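PDB 5V9X: ATP-dependent DNA helicase from Mycobacterium smegmatis, which couples ATP hydrolysis to 3'-to-5' tracking along single-stranded DNA and unwinds RNA:DNA duplexes. Local coordinates for residues 270-274 against 275-279; 404-407 against 408-412; 435-438 against 439-443; 731-735 against 736-740. All coordinates share one frame; numbering follows the deposited sequence.

Contact 1 (270-274 against 275-279); sequences LDNNS and IWPDV. With nucleotides of chain B.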
loop_
_atom_site.group_PDB
_atom_site.type_symbol
_atom_site.label_atom_id
_atom_site.label_comp_id
_atom_site.label_asym_id
_atom_site.label_seq_id
_atom_site.Cartn_x
_atom_site.Cartn_y
_atom_site.Cartn_z
ATOM N N LEU A 270 -33.710 3.169 -0.603
ATOM C CA LEU A 270 -33.432 3.695 0.726
ATOM C C LEU A 270 -34.553 4.633 1.153
ATOM O O LEU A 270 -34.995 5.481 0.368
ATOM C CB LEU A 270 -32.091 4.432 0.743
ATOM C CG LEU A 270 -30.820 3.592 0.610
ATOM C CD1 LEU A 270 -29.660 4.450 0.134
ATOM C CD2 LEU A 270 -30.482 2.929 1.935
ATOM N N ASP A 271 -35.019 4.472 2.395
ATOM C CA ASP A 271 -35.954 5.440 2.956
ATOM C C ASP A 271 -35.331 6.826 3.027
ATOM O O ASP A 271 -36.043 7.835 2.962
ATOM C CB ASP A 271 -36.402 5.005 4.353
ATOM C CG ASP A 271 -37.072 3.646 4.361
ATOM O OD1 ASP A 271 -37.206 3.039 3.278
ATOM O OD2 ASP A 271 -37.467 3.188 5.454
ATOM N N ASN A 272 -34.008 6.892 3.146
ATOM C CA ASN A 272 -33.274 8.118 3.404
ATOM C C ASN A 272 -32.478 8.535 2.174
ATOM O O ASN A 272 -32.255 7.751 1.247
ATOM C CB ASN A 272 -32.336 7.932 4.606
ATOM C CG ASN A 272 -31.789 9.245 5.144
ATOM O OD1 ASN A 272 -31.608 10.213 4.406
ATOM N ND2 ASN A 272 -31.514 9.275 6.443
ATOM N N ASN A 273 -32.055 9.803 2.190
ATOM C CA ASN A 273 -31.190 10.347 1.149
ATOM C C ASN A 273 -29.936 9.505 0.948
ATOM O O ASN A 273 -29.429 9.401 -0.175
ATOM C CB ASN A 273 -30.811 11.787 1.517
ATOM C CG ASN A 273 -30.000 12.481 0.442
ATOM O OD1 ASN A 273 -30.290 12.358 -0.748
ATOM N ND2 ASN A 273 -28.978 13.219 0.860
ATOM N N SER A 274 -29.427 8.890 2.014
ATOM C CA SER A 274 -28.159 8.182 1.958
ATOM C C SER A 274 -28.208 6.991 2.906
ATOM O O SER A 274 -29.151 6.827 3.686
ATOM C CB SER A 274 -26.995 9.118 2.307
ATOM O OG SER A 274 -25.741 8.519 2.033
ATOM N N ILE A 275 -27.172 6.149 2.824
ATOM C CA ILE A 275 -27.005 5.041 3.764
ATOM C C ILE A 275 -26.116 5.421 4.940
ATOM O O ILE A 275 -26.063 4.679 5.934
ATOM C CB ILE A 275 -26.439 3.799 3.042
ATOM C CG1 ILE A 275 -26.580 2.540 3.907
ATOM C CG2 ILE A 275 -24.987 4.028 2.648
ATOM C CD1 ILE A 275 -26.053 1.277 3.253
ATOM N N TRP A 276 -25.434 6.565 4.871
ATOM C CA TRP A 276 -24.535 6.968 5.952
ATOM C C TRP A 276 -25.222 7.085 7.308
ATOM O O TRP A 276 -24.654 6.595 8.300
ATOM C CB TRP A 276 -23.836 8.277 5.572
ATOM C CG TRP A 276 -22.782 8.112 4.529
ATOM C CD1 TRP A 276 -22.780 8.646 3.275
ATOM C CD2 TRP A 276 -21.573 7.356 4.647
ATOM N NE1 TRP A 276 -21.640 8.275 2.606
ATOM C CE2 TRP A 276 -20.883 7.481 3.427
ATOM C CE3 TRP A 276 -21.005 6.587 5.668
ATOM C CZ2 TRP A 276 -19.654 6.866 3.198
ATOM C CZ3 TRP A 276 -19.786 5.978 5.439
ATOM C CH2 TRP A 276 -19.123 6.121 4.213
ATOM N N PRO A 277 -26.401 7.713 7.443
ATOM C CA PRO A 277 -27.012 7.816 8.783
ATOM C C PRO A 277 -27.195 6.485 9.503
ATOM O O PRO A 277 -26.906 6.397 10.703
ATOM C CB PRO A 277 -28.355 8.495 8.489
ATOM C CG PRO A 277 -28.083 9.327 7.301
ATOM C CD PRO A 277 -27.152 8.512 6.453
ATOM N N ASP A 278 -27.663 5.444 8.807
ATOM C CA ASP A 278 -27.848 4.154 9.463
ATOM C C ASP A 278 -26.517 3.475 9.753
ATOM O O ASP A 278 -26.393 2.761 10.755
ATOM C CB ASP A 278 -28.726 3.245 8.606
ATOM C CG ASP A 278 -30.004 3.924 8.167
ATOM O OD1 ASP A 278 -29.922 4.851 7.334
ATOM O OD2 ASP A 278 -31.090 3.534 8.652
ATOM N N VAL A 279 -25.520 3.677 8.889
ATOM C CA VAL A 279 -24.185 3.145 9.150
ATOM C C VAL A 279 -23.588 3.807 10.384
ATOM O O VAL A 279 -23.130 3.133 11.314
ATOM C CB VAL A 279 -23.281 3.336 7.917
ATOM C CG1 VAL A 279 -21.839 2.990 8.251
ATOM C CG2 VAL A 279 -23.784 2.492 6.754
ATOM P P DC B 3 -25.108 7.272 -0.772
ATOM O OP1 DC B 3 -25.524 6.652 0.505
ATOM O OP2 DC B 3 -25.072 8.745 -0.899
ATOM O "O5'" DC B 3 -23.665 6.686 -1.147
ATOM C "C5'" DC B 3 -22.680 6.540 -0.122
ATOM C "C4'" DC B 3 -21.282 6.361 -0.699
ATOM O "O4'" DC B 3 -21.257 5.225 -1.603
ATOM C "C3'" DC B 3 -20.733 7.552 -1.490
ATOM O "O3'" DC B 3 -19.358 7.755 -1.165
ATOM C "C2'" DC B 3 -20.895 7.097 -2.940
ATOM C "C1'" DC B 3 -20.634 5.606 -2.808
ATOM N N1 DC B 3 -21.210 4.791 -3.916
ATOM C C2 DC B 3 -20.363 4.240 -4.886
ATOM O O2 DC B 3 -19.145 4.443 -4.810
ATOM N N3 DC B 3 -20.904 3.499 -5.884
ATOM C C4 DC B 3 -22.222 3.302 -5.931
ATOM N N4 DC B 3 -22.710 2.565 -6.934
ATOM C C5 DC B 3 -23.100 3.856 -4.951
ATOM C C6 DC B 3 -22.555 4.583 -3.972
ATOM P P DC B 4 -18.910 8.993 -0.241
ATOM O OP1 DC B 4 -17.549 8.699 0.263
ATOM O OP2 DC B 4 -20.005 9.258 0.716
ATOM O "O5'" DC B 4 -18.809 10.225 -1.262
ATOM C "C5'" DC B 4 -17.783 10.255 -2.254
ATOM C "C4'" DC B 4 -18.269 10.957 -3.514
ATOM O "O4'" DC B 4 -19.576 10.463 -3.852
ATOM C "C3'" DC B 4 -18.426 12.471 -3.392
ATOM O "O3'" DC B 4 -17.297 13.128 -3.965
ATOM C "C2'" DC B 4 -19.718 12.795 -4.170
ATOM C "C1'" DC B 4 -20.235 11.428 -4.628
ATOM N N1 DC B 4 -21.708 11.254 -4.440
ATOM C C2 DC B 4 -22.586 11.574 -5.484
ATOM O O2 DC B 4 -22.126 11.999 -6.551
ATOM N N3 DC B 4 -23.919 11.409 -5.293
ATOM C C4 DC B 4 -24.376 10.947 -4.126
ATOM N N4 DC B 4 -25.697 10.802 -3.985
ATOM C C5 DC B 4 -23.496 10.616 -3.053
ATOM C C6 DC B 4 -22.184 10.782 -3.252
ATOM P P DA B 2 -31.777 8.607 -3.707
ATOM O OP1 DA B 2 -32.524 8.123 -2.525
ATOM O OP2 DA B 2 -31.466 10.047 -3.842
ATOM O "O5'" DA B 2 -30.405 7.786 -3.826
ATOM C "C5'" DA B 2 -29.212 8.291 -3.222
ATOM C "C4'" DA B 2 -28.229 7.166 -2.940
ATOM O "O4'" DA B 2 -28.234 6.231 -4.050
ATOM C "C3'" DA B 2 -26.773 7.602 -2.785
ATOM O "O3'" DA B 2 -26.085 6.706 -1.917
ATOM C "C2'" DA B 2 -26.259 7.478 -4.210
ATOM C "C1'" DA B 2 -26.951 6.195 -4.642
ATOM N N9 DA B 2 -27.106 6.075 -6.085
ATOM C C8 DA B 2 -27.650 6.995 -6.937
ATOM N N7 DA B 2 -27.657 6.614 -8.192
ATOM C C5 DA B 2 -27.076 5.356 -8.161
ATOM C C6 DA B 2 -26.791 4.417 -9.171
ATOM N N6 DA B 2 -27.069 4.618 -10.463
ATOM N N1 DA B 2 -26.206 3.258 -8.800
ATOM C C2 DA B 2 -25.928 3.060 -7.505
ATOM N N3 DA B 2 -26.149 3.868 -6.469
ATOM C C4 DA B 2 -26.730 5.010 -6.869
#
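The loop 270-274 runs without a break into 275-279, where the chain turns into the opening of helix 276-288; Ser274 and Ile275 are adjacent at the join, and a backbone bond runs from Val279 N to Ile275 O at 3.2 Å. Ser274 carries the contact. Its chi1 of -170° sets OG beside the carbonyl carbon, where Trp276 N donates to it in a weak but straight capping bond of 3.5 Å (N-H...O angle 177°). The phosphate of DC3 of chain B is held through OP1, which accepts from Ile275 N at 2.9 Å; Ser274 OG also bonds to OP1, but this bond is modelled very short and its length is doubtful. A helix N terminus thus receives a phosphate of the tracking strand, an arrangement in which the backbone NH and the helix dipole probably favour the anion. The indole of Trp276 reaches the next nucleotide: NE1 donates to OP2 of DC4 of chain B at 2.7 Å in a short, bent bond, the oxygen lying at the ring edge near its plane. Arg305 makes a cation-pi contact with the same indole. On the protein side, Asn272 ND2 lies 3.5 Å from Pro277 CG, and Leu270 CD2 meets Ile275 CB at 4.3 Å.

Contact 2 (404-407 against 408-412); sequences PSVA and SGLQR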
loop_
_atom_site.group_PDB
_atom_site.type_symbol
_atom_site.label_atom_id
_atom_site.label_comp_id
_atom_site.label_asym_id
_atom_site.label_seq_id
_atom_site.Cartn_x
_atom_site.Cartn_y
_atom_site.Cartn_z
ATOM N N PRO A 404 -8.386 -1.972 0.983
ATOM C CA PRO A 404 -7.691 -1.998 -0.318
ATOM C C PRO A 404 -7.163 -3.366 -0.721
ATOM O O PRO A 404 -6.927 -3.588 -1.915
ATOM C CB PRO A 404 -6.546 -0.993 -0.125
ATOM C CG PRO A 404 -6.358 -0.904 1.351
ATOM C CD PRO A 404 -7.729 -1.058 1.933
ATOM N N SER A 405 -6.965 -4.283 0.221
ATOM C CA SER A 405 -6.541 -5.637 -0.109
ATOM C C SER A 405 -6.892 -6.552 1.055
ATOM O O SER A 405 -7.299 -6.098 2.128
ATOM C CB SER A 405 -5.044 -5.698 -0.423
ATOM O OG SER A 405 -4.270 -5.270 0.682
ATOM N N VAL A 406 -6.735 -7.857 0.823
ATOM C CA VAL A 406 -6.996 -8.831 1.877
ATOM C C VAL A 406 -5.942 -8.725 2.970
ATOM O O VAL A 406 -6.254 -8.814 4.165
ATOM C CB VAL A 406 -7.060 -10.250 1.285
ATOM C CG1 VAL A 406 -7.167 -11.293 2.388
ATOM C CG2 VAL A 406 -8.233 -10.364 0.325
ATOM N N ALA A 407 -4.680 -8.522 2.581
ATOM C CA ALA A 407 -3.609 -8.404 3.565
ATOM C C ALA A 407 -3.857 -7.238 4.513
ATOM O O ALA A 407 -3.676 -7.371 5.731
ATOM C CB ALA A 407 -2.262 -8.250 2.859
ATOM N N SER A 408 -4.280 -6.090 3.979
ATOM C CA SER A 408 -4.529 -4.938 4.839
ATOM C C SER A 408 -5.688 -5.205 5.792
ATOM O O SER A 408 -5.623 -4.841 6.972
ATOM C CB SER A 408 -4.796 -3.691 3.995
ATOM O OG SER A 408 -6.080 -3.735 3.400
ATOM N N GLY A 409 -6.751 -5.848 5.302
ATOM C CA GLY A 409 -7.849 -6.217 6.183
ATOM C C GLY A 409 -7.401 -7.096 7.335
ATOM O O GLY A 409 -7.902 -6.971 8.455
ATOM N N LEU A 410 -6.451 -7.999 7.077
ATOM C CA LEU A 410 -5.883 -8.812 8.147
ATOM C C LEU A 410 -5.004 -7.983 9.073
ATOM O O LEU A 410 -4.935 -8.262 10.275
ATOM C CB LEU A 410 -5.079 -9.970 7.557
ATOM C CG LEU A 410 -5.871 -11.132 6.960
ATOM C CD1 LEU A 410 -4.953 -12.055 6.183
ATOM C CD2 LEU A 410 -6.591 -11.895 8.060
ATOM N N GLN A 411 -4.320 -6.973 8.534
ATOM C CA GLN A 411 -3.493 -6.114 9.373
ATOM C C GLN A 411 -4.341 -5.145 10.187
ATOM O O GLN A 411 -4.069 -4.922 11.373
ATOM C CB GLN A 411 -2.486 -5.356 8.507
ATOM C CG GLN A 411 -1.398 -6.235 7.906
ATOM C CD GLN A 411 -0.369 -6.687 8.930
ATOM O OE1 GLN A 411 -0.475 -6.374 10.121
ATOM N NE2 GLN A 411 0.637 -7.423 8.471
ATOM N N ARG A 412 -5.379 -4.575 9.573
ATOM C CA ARG A 412 -6.226 -3.613 10.270
ATOM C C ARG A 412 -6.998 -4.279 11.404
ATOM O O ARG A 412 -6.942 -3.835 12.555
ATOM C CB ARG A 412 -7.179 -2.940 9.277
ATOM C CG ARG A 412 -6.482 -1.975 8.330
ATOM C CD ARG A 412 -7.463 -1.258 7.421
ATOM N NE ARG A 412 -6.771 -0.473 6.403
ATOM C CZ ARG A 412 -7.379 0.287 5.499
ATOM N NH1 ARG A 412 -8.702 0.374 5.482
ATOM N NH2 ARG A 412 -6.663 0.962 4.610
#
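Ser405 O is gripped by two donors, Gly409 N at 3.2 Å and the hydroxyl Ser408 OG at 2.9 Å, both arriving from the same face of its carbonyl plane. This is the N-terminal turn of helix 406-413, the helix of the beta-alpha-beta unit between strands 394-400 and 424-429 in the helicase C-terminal domain, and Ser405 is the N-cap of the helix. The Ser408 hydroxyl stands above the carbonyl plane, away from the lone-pair directions, while the Gly409 amide makes the ordinary helical bond. Ser405 OG, held between its own backbone N and carbonyl carbon (chi1 60°), bends over the first turn to accept a weak capping bond of 3.4 Å from Ser408 N. Glu452 adds its carboxylate to this end of the helix, accepting from Ala407 N through OE2. The following backbone bonds, Leu410 N to Val406 O and Gln411 N to Ala407 O, continue the regular turns. Pro404 packs on a guanine base of the bound DNA, and the side chain of Gln411, whose NE2 bonds to Thr228 OG1, comes within about 5 Å of the bound ATP analogue ANP, consistent with a helix that has DNA near its N-terminal end and ANP near Gln411. Arg412 runs back along the helix as an extended chain, and its NH1 is hydrogen-bonded to Gln399 OE1 and Asn298 OD1. Over one face of the guanidinium sits Pro404 CD, 3.5 Å from Arg412 NH2.

Contact 3 (435-438 against 439-443); sequences DLIG and CAVTV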
loop_
_atom_site.group_PDB
_atom_site.type_symbol
_atom_site.label_atom_id
_atom_site.label_comp_id
_atom_site.label_asym_id
_atom_site.label_seq_id
_atom_site.Cartn_x
_atom_site.Cartn_y
_atom_site.Cartn_z
ATOM N N ASP A 435 -20.311 -2.959 -3.251
ATOM C CA ASP A 435 -19.308 -2.998 -2.196
ATOM C C ASP A 435 -19.578 -4.140 -1.226
ATOM O O ASP A 435 -18.641 -4.673 -0.620
ATOM C CB ASP A 435 -19.267 -1.663 -1.454
ATOM C CG ASP A 435 -18.101 -1.567 -0.485
ATOM O OD1 ASP A 435 -17.130 -2.337 -0.635
ATOM O OD2 ASP A 435 -18.160 -0.723 0.433
ATOM N N LEU A 436 -20.846 -4.530 -1.072
ATOM C CA LEU A 436 -21.184 -5.656 -0.206
ATOM C C LEU A 436 -20.503 -6.935 -0.677
ATOM O O LEU A 436 -20.004 -7.720 0.139
ATOM C CB LEU A 436 -22.701 -5.834 -0.154
ATOM C CG LEU A 436 -23.271 -7.083 0.517
ATOM C CD1 LEU A 436 -22.870 -7.144 1.979
ATOM C CD2 LEU A 436 -24.785 -7.116 0.371
ATOM N N ILE A 437 -20.471 -7.160 -1.992
ATOM C CA ILE A 437 -19.725 -8.292 -2.535
ATOM C C ILE A 437 -18.237 -8.130 -2.248
ATOM O O ILE A 437 -17.539 -9.104 -1.939
ATOM C CB ILE A 437 -19.998 -8.434 -4.043
ATOM C CG1 ILE A 437 -21.478 -8.730 -4.292
ATOM C CG2 ILE A 437 -19.120 -9.519 -4.648
ATOM C CD1 ILE A 437 -21.890 -8.579 -5.737
ATOM N N GLY A 438 -17.732 -6.898 -2.337
ATOM C CA GLY A 438 -16.325 -6.663 -2.051
ATOM C C GLY A 438 -15.955 -6.988 -0.617
ATOM O O GLY A 438 -14.924 -7.612 -0.357
ATOM N N CYS A 439 -16.794 -6.572 0.336
ATOM C CA CYS A 439 -16.534 -6.881 1.738
ATOM C C CYS A 439 -16.668 -8.375 2.011
ATOM O O CYS A 439 -15.909 -8.935 2.811
ATOM C CB CYS A 439 -17.482 -6.091 2.639
ATOM S SG CYS A 439 -17.338 -4.296 2.496
ATOM N N ALA A 440 -17.628 -9.035 1.360
ATOM C CA ALA A 440 -17.839 -10.461 1.593
ATOM C C ALA A 440 -16.642 -11.281 1.125
ATOM O O ALA A 440 -16.113 -12.108 1.878
ATOM C CB ALA A 440 -19.119 -10.923 0.895
ATOM N N VAL A 441 -16.204 -11.068 -0.120
ATOM C CA VAL A 441 -15.023 -11.768 -0.619
ATOM C C VAL A 441 -13.821 -11.482 0.271
ATOM O O VAL A 441 -13.012 -12.374 0.554
ATOM C CB VAL A 441 -14.747 -11.383 -2.085
ATOM C CG1 VAL A 441 -13.446 -12.006 -2.566
ATOM C CG2 VAL A 441 -15.901 -11.814 -2.975
ATOM N N THR A 442 -13.694 -10.240 0.740
ATOM C CA THR A 442 -12.578 -9.890 1.613
ATOM C C THR A 442 -12.623 -10.694 2.907
ATOM O O THR A 442 -11.613 -11.273 3.324
ATOM C CB THR A 442 -12.592 -8.391 1.904
ATOM O OG1 THR A 442 -12.456 -7.667 0.676
ATOM C CG2 THR A 442 -11.447 -8.023 2.830
ATOM N N VAL A 443 -13.790 -10.743 3.556
ATOM C CA VAL A 443 -13.946 -11.566 4.753
ATOM C C VAL A 443 -13.643 -13.025 4.437
ATOM O O VAL A 443 -12.995 -13.727 5.224
ATOM C CB VAL A 443 -15.362 -11.396 5.337
ATOM C CG1 VAL A 443 -15.656 -12.473 6.373
ATOM C CG2 VAL A 443 -15.519 -10.015 5.948
#
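The hydroxyl of Thr442 folds back on its own helix, 433-448, most of whose side chains here are buried: OG1 donates to Gly438 O at 2.7 Å, and the backbone N of Thr442 donates to Gly438 O as well, at 3.1 Å. The two donors come from opposite faces of the carbonyl plane. OG1 reaches back one turn because it stands anti to the carbonyl carbon of Thr442 (chi1 -61°), beside the backbone N, so that a buried hydroxyl is satisfied by a carbonyl that already serves the helix. The preceding acceptors each receive the amide four residues on: Cys439 N meets Asp435 O at 2.8 Å, Ala440 N meets Leu436 O, and Val441 N meets Ile437 O in a nearly straight bond (176°). Both carboxylate oxygens of Asp435 have partners in loops next to the helix: OD2 accepts from Lys431 N and OD1 from Ala402 N, which fastens the N-terminal part of the helix to the segments that follow strands 424-429 and 394-400. Apolar side chains cover other flanks, with Leu436 and Val443 against strand 256-262 and Ile437 against helices 627-640 and 661-676. Along the side that faces Phe636, Ile437 CG2 and Val441 CG2 meet 4.3 Å apart.

Contact 4 (731-735 against 736-740); sequences PTASD and DGIIV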
loop_
_atom_site.group_PDB
_atom_site.type_symbol
_atom_site.label_atom_id
_atom_site.label_comp_id
_atom_site.label_asym_id
_atom_site.label_seq_id
_atom_site.Cartn_x
_atom_site.Cartn_y
_atom_site.Cartn_z
ATOM N N PRO A 731 -12.605 4.594 -23.908
ATOM C CA PRO A 731 -13.525 3.941 -22.972
ATOM C C PRO A 731 -13.060 4.063 -21.530
ATOM O O PRO A 731 -11.863 4.067 -21.232
ATOM C CB PRO A 731 -13.517 2.478 -23.433
ATOM C CG PRO A 731 -12.186 2.305 -24.087
ATOM C CD PRO A 731 -11.874 3.623 -24.740
ATOM N N THR A 732 -14.035 4.161 -20.629
ATOM C CA THR A 732 -13.770 4.246 -19.199
ATOM C C THR A 732 -13.613 2.842 -18.629
ATOM O O THR A 732 -14.444 1.965 -18.883
ATOM C CB THR A 732 -14.897 4.989 -18.480
ATOM O OG1 THR A 732 -15.103 6.268 -19.095
ATOM C CG2 THR A 732 -14.551 5.193 -17.013
ATOM N N ALA A 733 -12.546 2.635 -17.861
ATOM C CA ALA A 733 -12.216 1.335 -17.297
ATOM C C ALA A 733 -12.216 1.409 -15.777
ATOM O O ALA A 733 -11.824 2.425 -15.193
ATOM C CB ALA A 733 -10.855 0.846 -17.798
ATOM N N SER A 734 -12.655 0.327 -15.142
ATOM C CA SER A 734 -12.721 0.251 -13.688
ATOM C C SER A 734 -12.395 -1.177 -13.265
ATOM O O SER A 734 -12.046 -2.026 -14.092
ATOM C CB SER A 734 -14.097 0.702 -13.179
ATOM O OG SER A 734 -15.124 -0.131 -13.685
ATOM N N ASP A 735 -12.505 -1.444 -11.961
ATOM C CA ASP A 735 -12.242 -2.787 -11.452
ATOM C C ASP A 735 -13.234 -3.802 -12.011
ATOM O O ASP A 735 -12.873 -4.956 -12.270
ATOM C CB ASP A 735 -12.290 -2.798 -9.921
ATOM C CG ASP A 735 -10.991 -2.337 -9.285
ATOM O OD1 ASP A 735 -9.921 -2.545 -9.892
ATOM O OD2 ASP A 735 -11.040 -1.772 -8.170
ATOM N N ASP A 736 -14.489 -3.394 -12.203
ATOM C CA ASP A 736 -15.563 -4.325 -12.523
ATOM C C ASP A 736 -16.100 -4.151 -13.941
ATOM O O ASP A 736 -17.275 -4.429 -14.199
ATOM C CB ASP A 736 -16.699 -4.201 -11.509
ATOM C CG ASP A 736 -16.332 -4.778 -10.157
ATOM O OD1 ASP A 736 -15.123 -4.950 -9.897
ATOM O OD2 ASP A 736 -17.249 -5.073 -9.360
ATOM N N GLY A 737 -15.264 -3.704 -14.870
ATOM C CA GLY A 737 -15.634 -3.736 -16.266
ATOM C C GLY A 737 -15.124 -2.529 -17.020
ATOM O O GLY A 737 -14.289 -1.766 -16.534
ATOM N N ILE A 738 -15.646 -2.371 -18.238
ATOM C CA ILE A 738 -15.261 -1.305 -19.156
ATOM C C ILE A 738 -16.528 -0.709 -19.756
ATOM O O ILE A 738 -17.423 -1.446 -20.186
ATOM C CB ILE A 738 -14.324 -1.821 -20.267
ATOM C CG1 ILE A 738 -12.983 -2.270 -19.680
ATOM C CG2 ILE A 738 -14.115 -0.764 -21.345
ATOM C CD1 ILE A 738 -12.043 -2.870 -20.701
ATOM N N ILE A 739 -16.603 0.619 -19.790
ATOM C CA ILE A 739 -17.761 1.340 -20.311
ATOM C C ILE A 739 -17.395 1.946 -21.659
ATOM O O ILE A 739 -16.398 2.668 -21.774
ATOM C CB ILE A 739 -18.232 2.432 -19.334
ATOM C CG1 ILE A 739 -18.502 1.838 -17.951
ATOM C CG2 ILE A 739 -19.481 3.120 -19.870
ATOM C CD1 ILE A 739 -18.860 2.874 -16.906
ATOM N N VAL A 740 -18.211 1.662 -22.672
ATOM C CA VAL A 740 -18.057 2.221 -24.010
ATOM C C VAL A 740 -19.334 2.970 -24.366
ATOM O O VAL A 740 -20.437 2.530 -24.024
ATOM C CB VAL A 740 -17.752 1.122 -25.052
ATOM C CG1 VAL A 740 -17.649 1.711 -26.451
ATOM C CG2 VAL A 740 -16.471 0.388 -24.691
#
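Backbone hydrogen bonds join Thr732 to Ile739 across a tight antiparallel hairpin of segments 732-734 and 737-740, whose strand axes approach to 4.7 Å with 165° between their N-to-C directions. Ile739 N donates to Thr732 O at 2.7 Å, whereas the return bond from Thr732 N to Ile739 O is weak and bent. Nearer the turn, Ser734 N reaches Gly737 O at 3.0 Å, and a chi1 of 61° turns Ser734 OG toward the opposite strand, where it adds a weak bond to the same oxygen. Between these, Ala733 and Ile738 form a non-hydrogen-bonded pair. A type I beta turn from Ser734 to Gly737 reverses the chain, and Gly737 takes up backbone angles (phi 143°) at which a side chain would collide with the preceding carbonyl oxygen.

Apolar contacts gather on the Ala733 and Ile738 face: Ala733 CB meets Ile738 CG1 at 4.2 Å, and Pro731 CB touches Ile738 CG2 at 3.9 Å and Val740 CG2 at 3.8 Å. The two aspartates at the centre of the turn have polar partners elsewhere: Asp736 OD1 forms a salt bridge with Arg625 NH2, and Asp735 OD1 accepts from Leu707 N and Arg625 N.

Strand 732-734 is an edge strand of its five-stranded mixed sheet; strand 737-742 bonds to 697-702 on its other side, helix 707-725 packs on Pro731, Ala733, Ile738 and Val740, and helix 865-870 meets Ser734 and Ile739.

How the contacts relate
From the N terminus, the four contacts follow in series, each local, between neighbouring residues; only contact 4 reverses the chain in a hairpin, and none nests within or crosses another. Contact 1 leads from the loop after strand 256-262 into helix 276-288. Contact 2 starts helix 406-413 after strand 394-400, and contact 3 lies on helix 433-448 after strand 424-429; the three helices accompany the parallel sheet that contains strands 256-262, 394-400 and 424-429. Contacts 2 and 3 are the closest pair, their centres 12 Å apart, and Val406 and Leu410 pack on the later part of helix 433-448. Contact 4 belongs to the separate mixed sheet, about 7 Å from contact 3 at the nearest atoms.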